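Local structure of amino acid amide racemase (Ochrobactrum anthropi, 6GIO) at residues Val240-Leu244 and Gly245-Leu249; Met250-Phe253 and Gln254-Gly257; Ser322-Val325 and Gly326-Ala330. The protein belongs to the class-III aminotransferase family of pyridoxal-5'-phosphate enzymes and binds pyridoxal-5'-phosphate in an assembly of two subunits. All coordinates share one frame; numbering follows the deposited sequence.

Contact 1 (Val240-Leu244 and Gly245-Leu249); sequences VKVGL and GRTGL. With PLP (pyridoxal-5'-phosphate), chain G.
Val242 and Thr247 meet where a loop running off the pyridoxal-5'-phosphate pocket doubles back on itself. The methyl CG2 of Thr247 does the touching, 3.4 Å from Val242 O and 3.9 Å from Val242 CB. It is turned there by a chi1 of 64°, which leaves OG1 between the backbone N and the carbonyl carbon, where it is hydrogen-bonded to His255 NE2. Two waters bridge the two segments. One joins Val242 O, Thr247 N and Leu249 O; the other lies at the edge of the Arg246 guanidinium and in its plane, accepting from NE at 2.9 Å and reaching Lys241 O and Gly243 O. A bend at chi3 (-68°) carries the guanidinium of Arg246 away from its straight stem, and NH1 is taken by the carbonyls of Pro400 and Leu351. Behind these contacts stand two overlapping turns, type I' from Gly243 to Arg246 and type I from Gly245 to Gly248, the second closed by Gly248 N to Gly245 O. At the pocket end Val240 CG1 lies 3.6 Å from C4 of pyridoxal-5'-phosphate, and Lys241 CB 3.2 Å from its O3, while Lys241 NZ is hydrogen-bonded to Ala51 O and forms a salt bridge with Glu397. The loop follows strand 234-238, with Val240 and Leu244 against strand 262-265 and Val242 and Arg246 against Ala352 of strand 352-357.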
loop_
_atom_site.group_PDB
_atom_site.type_symbol
_atom_site.label_atom_id
_atom_site.label_comp_id
_atom_site.label_asym_id
_atom_site.label_seq_id
_atom_site.Cartn_x
_atom_site.Cartn_y
_atom_site.Cartn_z
ATOM N N VAL C 240 -2.089 7.742 12.677
ATOM C CA VAL C 240 -2.210 7.919 11.250
ATOM C C VAL C 240 -2.962 9.195 10.910
ATOM O O VAL C 240 -2.548 9.944 10.008
ATOM C CB VAL C 240 -2.880 6.684 10.595
ATOM C CG1 VAL C 240 -3.260 6.987 9.135
ATOM C CG2 VAL C 240 -1.934 5.500 10.655
ATOM N N LYS C 241 -4.042 9.462 11.640
ATOM C CA LYS C 241 -4.946 10.571 11.280
ATOM C C LYS C 241 -4.580 11.905 11.926
ATOM O O LYS C 241 -4.667 12.908 11.285
ATOM C CB LYS C 241 -6.395 10.212 11.656
ATOM C CG LYS C 241 -7.455 11.262 11.315
ATOM C CD LYS C 241 -7.772 11.262 9.849
ATOM C CE LYS C 241 -9.053 12.017 9.584
ATOM N NZ LYS C 241 -9.349 12.081 8.126
ATOM N N VAL C 242 -4.187 11.916 13.191
ATOM C CA VAL C 242 -4.054 13.160 13.954
ATOM C C VAL C 242 -2.607 13.359 14.413
ATOM O O VAL C 242 -2.315 14.207 15.284
ATOM C CB VAL C 242 -5.007 13.206 15.198
ATOM C CG1 VAL C 242 -6.473 13.145 14.799
ATOM C CG2 VAL C 242 -4.679 12.117 16.212
ATOM N N GLY C 243 -1.700 12.579 13.809
ATOM C CA GLY C 243 -0.275 12.632 14.139
ATOM C C GLY C 243 0.419 13.829 13.501
ATOM O O GLY C 243 -0.171 14.574 12.670
ATOM N N LEU C 244 1.673 13.987 13.927
ATOM C CA LEU C 244 2.712 14.810 13.299
ATOM C C LEU C 244 2.427 16.302 13.351
ATOM O O LEU C 244 2.326 16.954 12.318
ATOM C CB LEU C 244 3.009 14.321 11.883
ATOM C CG LEU C 244 3.622 12.901 11.862
ATOM C CD1 LEU C 244 3.995 12.509 10.441
ATOM C CD2 LEU C 244 4.841 12.741 12.788
ATOM N N GLY C 245 2.240 16.796 14.571
ATOM C CA GLY C 245 2.054 18.203 14.806
ATOM C C GLY C 245 0.644 18.752 14.741
ATOM O O GLY C 245 0.397 19.812 15.318
ATOM N N ARG C 246 -0.289 18.048 14.091
ATOM C CA ARG C 246 -1.633 18.608 13.846
ATOM C C ARG C 246 -2.410 19.036 15.136
ATOM O O ARG C 246 -3.123 20.045 15.151
ATOM C CB ARG C 246 -2.442 17.621 13.020
ATOM C CG ARG C 246 -3.867 18.019 12.762
ATOM C CD ARG C 246 -4.508 17.055 11.804
ATOM N NE ARG C 246 -3.935 17.141 10.469
ATOM C CZ ARG C 246 -4.242 18.071 9.561
ATOM N NH1 ARG C 246 -5.104 19.046 9.824
ATOM N NH2 ARG C 246 -3.657 18.042 8.373
ATOM N N THR C 247 -2.200 18.315 16.228
ATOM C CA THR C 247 -2.939 18.584 17.461
ATOM C C THR C 247 -2.295 19.575 18.436
ATOM O O THR C 247 -2.769 19.715 19.570
ATOM C CB THR C 247 -3.196 17.277 18.255
ATOM O OG1 THR C 247 -1.949 16.708 18.688
ATOM C CG2 THR C 247 -4.011 16.304 17.430
ATOM N N GLY C 248 -1.188 20.204 18.042
ATOM C CA GLY C 248 -0.515 21.173 18.890
ATOM C C GLY C 248 0.702 20.585 19.590
ATOM O O GLY C 248 1.436 21.298 20.258
ATOM N N LEU C 249 0.899 19.277 19.481
ATOM C CA LEU C 249 2.136 18.632 19.950
ATOM C C LEU C 249 2.510 17.709 18.818
ATOM O O LEU C 249 1.683 17.458 17.944
ATOM C CB LEU C 249 1.928 17.854 21.245
ATOM C CG LEU C 249 1.613 18.602 22.554
ATOM C CD1 LEU C 249 1.135 17.593 23.596
ATOM C CD2 LEU C 249 2.818 19.364 23.099
HETATM N N1 PLP G . -5.745 4.416 11.004
HETATM C C2 PLP G . -6.351 5.615 11.186
HETATM C C2A PLP G . -6.574 6.206 12.543
HETATM C C3 PLP G . -6.846 6.397 10.024
HETATM O O3 PLP G . -7.450 7.575 10.221
HETATM C C4 PLP G . -6.640 5.890 8.653
HETATM C C4A PLP G . -7.120 6.678 7.477
HETATM C C5 PLP G . -5.945 4.558 8.569
HETATM C C6 PLP G . -5.547 3.908 9.757
HETATM C C5A PLP G . -5.734 3.904 7.213
HETATM O O4P PLP G . -5.040 4.712 6.253
HETATM P P PLP G . -5.164 4.426 4.687
HETATM O O1P PLP G . -3.942 5.108 4.155
HETATM O O2P PLP G . -6.457 5.071 4.222
HETATM O O3P PLP G . -5.101 2.913 4.539
HETATM O O HOH W 1 -2.236 14.869 11.066
HETATM O O HOH W 2 -0.422 15.785 16.584
#

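Contact 2 (Met250-Phe253 and Gln254-Gly257); sequences MHCF and QHEG
Gln254 and His251 face each other at the start of a short 3-10 turn, a worked example of a single helical turn held by i to i+3 bonds and reinforced by a side chain. Gln254 is gripped twice. Its N donates to His251 O at 2.9 Å, and a chi1 of -65° points its extended side chain back toward His251, where OE1 accepts from His251 N at 3.1 Å, nearly straight at 164°. The donor is tilted from the plane of that amide carbonyl, and a water joins the same OE1 to Met250 N. The amide meets the imidazole obliquely, the planes 54° apart, with OE1 near CD2; the neighbouring NE2 of the imidazole is hydrogen-bonded to Ile97 O. Phe253 also approaches Gln254 obliquely: its CG sits between its own backbone N and carbonyl carbon, 3.5 Å from Gln254 N. The N-H groups of Cys252 and Phe253 are held by the carboxylate of Glu239, which probably steadies the first residues of the turn. His255 comes next, its N hydrogen-bonded to Cys252 O at 3.2 Å. The same oxygen lies at the edge of the His255 ring, near its plane and 3.4 Å from CD2. Cys252 SG lies obliquely beside this ring. Glu256 N donates a hydrogen bond to Phe253 O at 3.0 Å, and a bend at chi2 leads its carboxylate off to a salt bridge with Arg349. Gly257 follows with a positive phi, its N 3.5 Å from Phe253 O.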
loop_
_atom_site.group_PDB
_atom_site.type_symbol
_atom_site.label_atom_id
_atom_site.label_comp_id
_atom_site.label_asym_id
_atom_site.label_seq_id
_atom_site.Cartn_x
_atom_site.Cartn_y
_atom_site.Cartn_z
ATOM N N MET C 250 3.741 17.211 18.820
ATOM C CA MET C 250 4.222 16.445 17.688
ATOM C C MET C 250 3.341 15.202 17.528
ATOM O O MET C 250 2.852 14.915 16.439
ATOM C CB MET C 250 5.706 16.076 17.857
ATOM C CG MET C 250 6.278 15.269 16.671
ATOM S SD MET C 250 6.175 16.101 15.042
ATOM C CE MET C 250 7.816 16.815 14.930
ATOM N N HIS C 251 3.115 14.492 18.630
ATOM C CA HIS C 251 2.234 13.311 18.620
ATOM C C HIS C 251 1.001 13.522 19.473
ATOM O O HIS C 251 1.100 13.967 20.631
ATOM C CB HIS C 251 2.975 12.084 19.130
ATOM C CG HIS C 251 4.306 11.884 18.494
ATOM N ND1 HIS C 251 4.445 11.539 17.164
ATOM C CD2 HIS C 251 5.561 11.966 19.008
ATOM C CE1 HIS C 251 5.733 11.444 16.884
ATOM N NE2 HIS C 251 6.431 11.699 17.983
ATOM N N CYS C 252 -0.166 13.192 18.917
ATOM C CA CYS C 252 -1.382 13.392 19.668
ATOM C C CYS C 252 -1.360 12.646 20.985
ATOM O O CYS C 252 -1.982 13.059 21.910
ATOM C CB CYS C 252 -2.614 13.000 18.879
ATOM S SG CYS C 252 -4.165 13.372 19.754
ATOM N N PHE C 253 -0.678 11.516 21.068
ATOM C CA PHE C 253 -0.678 10.770 22.349
ATOM C C PHE C 253 0.040 11.511 23.464
ATOM O O PHE C 253 -0.156 11.177 24.661
ATOM C CB PHE C 253 -0.103 9.365 22.181
ATOM C CG PHE C 253 1.366 9.316 21.885
ATOM C CD1 PHE C 253 2.306 9.361 22.920
ATOM C CD2 PHE C 253 1.832 9.106 20.584
ATOM C CE1 PHE C 253 3.657 9.261 22.650
ATOM C CE2 PHE C 253 3.198 8.962 20.320
ATOM C CZ PHE C 253 4.102 9.049 21.349
ATOM N N GLN C 254 0.857 12.506 23.112
ATOM C CA GLN C 254 1.560 13.275 24.147
ATOM C C GLN C 254 0.610 14.175 24.953
ATOM O O GLN C 254 0.979 14.625 26.023
ATOM C CB GLN C 254 2.714 14.112 23.557
ATOM C CG GLN C 254 3.826 13.288 22.968
ATOM C CD GLN C 254 4.890 14.076 22.248
ATOM O OE1 GLN C 254 4.622 14.796 21.279
ATOM N NE2 GLN C 254 6.139 13.851 22.658
ATOM N N HIS C 255 -0.599 14.436 24.437
ATOM C CA HIS C 255 -1.636 15.101 25.197
ATOM C C HIS C 255 -2.207 14.183 26.310
ATOM O O HIS C 255 -2.830 14.660 27.230
ATOM C CB HIS C 255 -2.823 15.494 24.283
ATOM C CG HIS C 255 -2.498 16.543 23.276
ATOM N ND1 HIS C 255 -2.327 17.870 23.610
ATOM C CD2 HIS C 255 -2.314 16.464 21.936
ATOM C CE1 HIS C 255 -2.037 18.557 22.519
ATOM N NE2 HIS C 255 -2.027 17.730 21.491
ATOM N N GLU C 256 -2.057 12.865 26.166
ATOM C CA GLU C 256 -2.850 11.893 26.923
ATOM C C GLU C 256 -2.023 11.101 27.925
ATOM O O GLU C 256 -2.555 10.164 28.512
ATOM C CB GLU C 256 -3.536 10.920 25.967
ATOM C CG GLU C 256 -4.535 11.574 25.014
ATOM C CD GLU C 256 -5.823 11.956 25.693
ATOM O OE1 GLU C 256 -6.039 11.522 26.858
ATOM O OE2 GLU C 256 -6.620 12.694 25.058
ATOM N N GLY C 257 -0.757 11.470 28.118
ATOM C CA GLY C 257 0.084 10.833 29.155
ATOM C C GLY C 257 0.491 9.408 28.771
ATOM O O GLY C 257 0.777 8.573 29.629
HETATM O O HOH W 3 5.737 17.622 20.980
#

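Contact 3 (Ser322-Val325 and Gly326-Ala330); sequences SERV and GGIFA
Val325, Gly326 and Ile328 carry most of this contact along helix 318-339, and they illustrate how a regular i to i+4 backbone ladder sets its side chains. Gly326 N opens the ladder, donating to Ser322 O at 2.8 Å. Two residues on, Ile328 N donates to Arg324 O at 3.1 Å in an almost straight bond (169°). The carbonyl of Val325 is approached by Phe329 twice: its N donates to Val325 O at 3.0 Å, and its CB lies 3.6 Å from the same oxygen. Ile328 CG1 and CD1 lie beside the oxygen of Arg324 that Ile328 N has bonded; a chi1 of -60° sets CG1 beside its own backbone N and 3.5 Å from Arg324 O. Ile328 and Arg324 run side by side, pointing the same way, with CD1 3.9 Å from Arg324 NH1. Val325 CG2 lies over one face of the guanidinium, toward the rim, and NH1 forms a salt bridge with Glu406. The whole helix packs against helix 406-424: Val325 and Phe329 rest on Ile409, Phe329 also on Ala412, and Ile328 on Glu406, while Ser322 and Val325 touch Leu351, just ahead of strand 352-357.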
loop_
_atom_site.group_PDB
_atom_site.type_symbol
_atom_site.label_atom_id
_atom_site.label_comp_id
_atom_site.label_asym_id
_atom_site.label_seq_id
_atom_site.Cartn_x
_atom_site.Cartn_y
_atom_site.Cartn_z
ATOM N N SER C 322 -0.084 25.027 15.048
ATOM C CA SER C 322 -1.389 24.399 14.859
ATOM C C SER C 322 -2.267 24.547 16.131
ATOM O O SER C 322 -3.489 24.730 16.031
ATOM C CB SER C 322 -1.224 22.930 14.458
ATOM O OG SER C 322 -0.507 22.815 13.243
ATOM N N GLU C 323 -1.669 24.471 17.320
ATOM C CA GLU C 323 -2.416 24.806 18.544
ATOM C C GLU C 323 -3.021 26.205 18.479
ATOM O O GLU C 323 -4.185 26.401 18.813
ATOM C CB GLU C 323 -1.523 24.751 19.789
ATOM C CG GLU C 323 -2.214 25.257 21.042
ATOM C CD GLU C 323 -1.524 24.764 22.305
ATOM O OE1 GLU C 323 -0.455 25.292 22.663
ATOM O OE2 GLU C 323 -2.038 23.838 22.954
ATOM N N ARG C 324 -2.215 27.178 18.071
ATOM C CA ARG C 324 -2.651 28.572 18.069
ATOM C C ARG C 324 -3.703 28.820 16.974
ATOM O O ARG C 324 -4.776 29.321 17.237
ATOM C CB ARG C 324 -1.428 29.507 17.963
ATOM C CG ARG C 324 -1.739 31.011 17.983
ATOM C CD ARG C 324 -0.485 31.847 17.769
ATOM N NE ARG C 324 0.037 31.750 16.397
ATOM C CZ ARG C 324 -0.476 32.387 15.341
ATOM N NH1 ARG C 324 -1.551 33.165 15.470
ATOM N NH2 ARG C 324 0.068 32.222 14.141
ATOM N N VAL C 325 -3.407 28.395 15.759
ATOM C CA VAL C 325 -4.237 28.659 14.577
ATOM C C VAL C 325 -5.521 27.799 14.616
ATOM O O VAL C 325 -6.625 28.260 14.274
ATOM C CB VAL C 325 -3.331 28.428 13.320
ATOM C CG1 VAL C 325 -4.038 27.835 12.123
ATOM C CG2 VAL C 325 -2.610 29.726 12.968
ATOM N N GLY C 326 -5.368 26.535 15.018
ATOM C CA GLY C 326 -6.503 25.676 15.273
ATOM C C GLY C 326 -7.443 26.210 16.356
ATOM O O GLY C 326 -8.659 26.057 16.256
ATOM N N GLY C 327 -6.883 26.820 17.393
ATOM C CA GLY C 327 -7.693 27.490 18.437
ATOM C C GLY C 327 -8.539 28.635 17.888
ATOM O O GLY C 327 -9.752 28.704 18.153
ATOM N N ILE C 328 -7.909 29.531 17.123
ATOM C CA ILE C 328 -8.655 30.589 16.396
ATOM C C ILE C 328 -9.779 30.012 15.517
ATOM O O ILE C 328 -10.926 30.485 15.566
ATOM C CB ILE C 328 -7.712 31.492 15.557
ATOM C CG1 ILE C 328 -6.676 32.185 16.476
ATOM C CG2 ILE C 328 -8.513 32.498 14.737
ATOM C CD1 ILE C 328 -5.439 32.673 15.746
ATOM N N PHE C 329 -9.464 28.974 14.725
ATOM C CA PHE C 329 -10.448 28.371 13.803
ATOM C C PHE C 329 -11.594 27.753 14.602
ATOM O O PHE C 329 -12.767 27.980 14.302
ATOM C CB PHE C 329 -9.784 27.301 12.906
ATOM C CG PHE C 329 -10.661 26.791 11.771
ATOM C CD1 PHE C 329 -11.819 27.461 11.369
ATOM C CD2 PHE C 329 -10.290 25.657 11.071
ATOM C CE1 PHE C 329 -12.602 26.987 10.330
ATOM C CE2 PHE C 329 -11.061 25.181 10.012
ATOM C CZ PHE C 329 -12.220 25.843 9.644
ATOM N N ALA C 330 -11.243 26.984 15.628
ATOM C CA ALA C 330 -12.240 26.314 16.462
ATOM C C ALA C 330 -13.205 27.344 17.095
ATOM O O ALA C 330 -14.422 27.140 17.128
ATOM C CB ALA C 330 -11.564 25.440 17.544
#

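The three contacts follow in series along the chain. Contacts 1 and 2 share the loop between strands 234-238 and 262-265 of one seven-stranded sheet, their centres about 8 Å apart and joined by a probable hydrogen bond from Gly245 N to Met250 O and by Val242 CG2 packing on Cys252 CB. Contact 3, on helix 318-339, lies about 13 Å from contact 1 centre to centre; Ser322 CB packs on Arg246 O and Glu323 CB on Gly248 CA. Contacts 2 and 3, about 17 Å apart between centres, do not touch. Contact 1 thus bridges them, linking the pyridoxal-5'-phosphate pocket to a helix that packs on helix 406-424.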